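Local coordinates for protein cortical-lytic enzyme (Bacillus cereus, PDB 4S3J) that acts as an N-acetylglucosaminidase that helps degrade cortex peptidoglycan, already partly broken down, when Bacillus spores germinate, at residues I281-W286 against P301-V305. Sequence-based numbering, arbitrary orientation.
Sequences IMTYDW and PVKEV
W286 lays one face of its indole against P301: CB of the proline stands 3.1 Å above the ring plane, off centre toward the rim, and is 3.5 Å from W286 CZ2. This is a CH-pi type of packing on a pyrrolidine ring near the start of the helix. The benzo end of the indole reaches further along, with W286 CZ3 3.7 Å from V302 CG2 in an oblique approach, while V305 CG2 comes up near the ring plane at the edge, 4.2 Å from W286 CZ2. One helical turn thus meets the indole on a face, obliquely and at an edge. Past the CZ3/CH2 edge of the indole, where T283 O lies in the ring plane, T283 turns its methyl to the helix. Its chi1 of 35° sets OG1 between the backbone N and the carbonyl carbon, which brings T283 CG2 to 3.5 Å from V305 CG1, and OG1 is left to hydrogen-bond the carbonyl O of G321. The buried hydroxyl is therefore satisfied by the adjoining strand; the T283 side chain gives the helix its methyl, while its backbone O packs against V302 CG2. I281 adds its CG2, 3.8 Å from V305 CG1, so that this valine methyl lies against both the end of the strand and the loop that follows it. No hydrogen bond crosses the contact. The chain kinks through consecutive inverse gamma turns centred on M282 and T283, the first marked by T283 N bonded to I281 O at 2.8 Å, and M282 points away from the helix, touching E220, the probable proton donor. In the TIM barrel of this family 18 glycosidase, the contact packs the C-terminal end of strand 278-281 and its following loop against helix 299-312, with strand 318-330 beside I281 and T283 and helix 387-400 against V302.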
loop_
_atom_site.group_PDB
_atom_site.type_symbol
_atom_site.label_atom_id
_atom_site.label_comp_id
_atom_site.label_asym_id
_atom_site.label_seq_id
_atom_site.Cartn_x
_atom_site.Cartn_y
_atom_site.Cartn_z
ATOM N N ILE A 281 -9.778 -1.900 -0.650
ATOM C CA ILE A 281 -10.100 -1.483 -2.010
ATOM C C ILE A 281 -8.820 -1.431 -2.815
ATOM O O ILE A 281 -7.850 -0.801 -2.400
ATOM C CB ILE A 281 -10.816 -0.117 -2.058
ATOM C CG1 ILE A 281 -12.005 -0.102 -1.085
ATOM C CG2 ILE A 281 -11.251 0.204 -3.494
ATOM C CD1 ILE A 281 -12.842 1.158 -1.119
ATOM N N MET A 282 -8.815 -2.105 -3.953
ATOM C CA MET A 282 -7.612 -2.221 -4.771
ATOM C C MET A 282 -7.379 -0.961 -5.606
ATOM O O MET A 282 -7.465 -0.974 -6.841
ATOM C CB MET A 282 -7.704 -3.456 -5.660
ATOM C CG MET A 282 -7.670 -4.734 -4.852
ATOM S SD MET A 282 -7.626 -6.228 -5.848
ATOM C CE MET A 282 -9.188 -6.063 -6.713
ATOM N N THR A 283 -7.042 0.119 -4.906
ATOM C CA THR A 283 -6.776 1.416 -5.522
ATOM C C THR A 283 -5.357 1.486 -6.119
ATOM O O THR A 283 -4.508 2.280 -5.698
ATOM C CB THR A 283 -7.009 2.548 -4.490
ATOM O OG1 THR A 283 -6.611 2.098 -3.183
ATOM C CG2 THR A 283 -8.479 2.932 -4.431
ATOM N N TYR A 284 -5.106 0.616 -7.093
ATOM C CA TYR A 284 -3.846 0.605 -7.816
ATOM C C TYR A 284 -4.065 -0.073 -9.168
ATOM O O TYR A 284 -5.170 -0.523 -9.452
ATOM C CB TYR A 284 -2.759 -0.066 -6.980
ATOM C CG TYR A 284 -3.140 -1.365 -6.329
ATOM C CD1 TYR A 284 -3.254 -2.512 -7.090
ATOM C CD2 TYR A 284 -3.389 -1.454 -4.967
ATOM C CE1 TYR A 284 -3.596 -3.720 -6.527
ATOM C CE2 TYR A 284 -3.730 -2.677 -4.387
ATOM C CZ TYR A 284 -3.831 -3.799 -5.181
ATOM O OH TYR A 284 -4.165 -5.016 -4.646
ATOM N N ASP A 285 -3.020 -0.103 -10.002
ATOM C CA ASP A 285 -3.018 -0.693 -11.361
ATOM C C ASP A 285 -3.843 0.081 -12.405
ATOM O O ASP A 285 -4.490 -0.522 -13.266
ATOM C CB ASP A 285 -3.487 -2.149 -11.333
ATOM C CG ASP A 285 -2.479 -3.062 -10.689
ATOM O OD1 ASP A 285 -1.292 -2.667 -10.589
ATOM O OD2 ASP A 285 -2.868 -4.181 -10.293
ATOM N N TRP A 286 -3.808 1.406 -12.355
ATOM C CA TRP A 286 -4.171 2.205 -13.525
ATOM C C TRP A 286 -3.098 1.952 -14.580
ATOM O O TRP A 286 -3.385 1.437 -15.659
ATOM C CB TRP A 286 -4.284 3.690 -13.182
ATOM C CG TRP A 286 -5.613 4.069 -12.582
ATOM C CD1 TRP A 286 -6.690 4.591 -13.246
ATOM C CD2 TRP A 286 -6.012 3.948 -11.206
ATOM N NE1 TRP A 286 -7.726 4.800 -12.375
ATOM C CE2 TRP A 286 -7.340 4.419 -11.118
ATOM C CE3 TRP A 286 -5.375 3.497 -10.045
ATOM C CZ2 TRP A 286 -8.050 4.440 -9.910
ATOM C CZ3 TRP A 286 -6.078 3.531 -8.837
ATOM C CH2 TRP A 286 -7.399 3.997 -8.783
ATOM N N PRO A 301 -7.460 9.869 -9.376
ATOM C CA PRO A 301 -8.396 8.742 -9.438
ATOM C C PRO A 301 -8.521 7.999 -8.113
ATOM O O PRO A 301 -9.617 7.543 -7.779
ATOM C CB PRO A 301 -7.797 7.859 -10.525
ATOM C CG PRO A 301 -7.101 8.814 -11.415
ATOM C CD PRO A 301 -6.509 9.846 -10.502
ATOM N N VAL A 302 -7.449 7.893 -7.340
ATOM C CA VAL A 302 -7.554 7.218 -6.055
ATOM C C VAL A 302 -8.519 7.987 -5.137
ATOM O O VAL A 302 -9.389 7.390 -4.507
ATOM C CB VAL A 302 -6.175 7.047 -5.390
ATOM C CG1 VAL A 302 -6.313 6.594 -3.942
ATOM C CG2 VAL A 302 -5.329 6.058 -6.183
ATOM N N LYS A 303 -8.388 9.308 -5.106
ATOM C CA LYS A 303 -9.294 10.154 -4.322
ATOM C C LYS A 303 -10.745 9.946 -4.779
ATOM O O LYS A 303 -11.648 9.853 -3.947
ATOM C CB LYS A 303 -8.898 11.637 -4.424
ATOM C CG LYS A 303 -9.863 12.586 -3.731
ATOM C CD LYS A 303 -9.323 13.998 -3.674
ATOM C CE LYS A 303 -10.325 14.922 -2.984
ATOM N NZ LYS A 303 -9.763 16.291 -2.884
ATOM N N GLU A 304 -10.971 9.851 -6.094
ATOM C CA GLU A 304 -12.333 9.622 -6.622
ATOM C C GLU A 304 -12.930 8.330 -6.085
ATOM O O GLU A 304 -14.124 8.266 -5.740
ATOM C CB GLU A 304 -12.328 9.588 -8.143
ATOM C CG GLU A 304 -12.039 10.925 -8.811
ATOM C CD GLU A 304 -12.158 10.853 -10.328
ATOM O OE1 GLU A 304 -12.955 10.031 -10.830
ATOM O OE2 GLU A 304 -11.448 11.612 -11.018
ATOM N N VAL A 305 -12.109 7.286 -6.044
ATOM C CA VAL A 305 -12.553 5.996 -5.520
ATOM C C VAL A 305 -12.853 6.090 -4.024
ATOM O O VAL A 305 -13.869 5.571 -3.564
ATOM C CB VAL A 305 -11.506 4.862 -5.776
ATOM C CG1 VAL A 305 -11.913 3.581 -5.051
ATOM C CG2 VAL A 305 -11.361 4.581 -7.256
#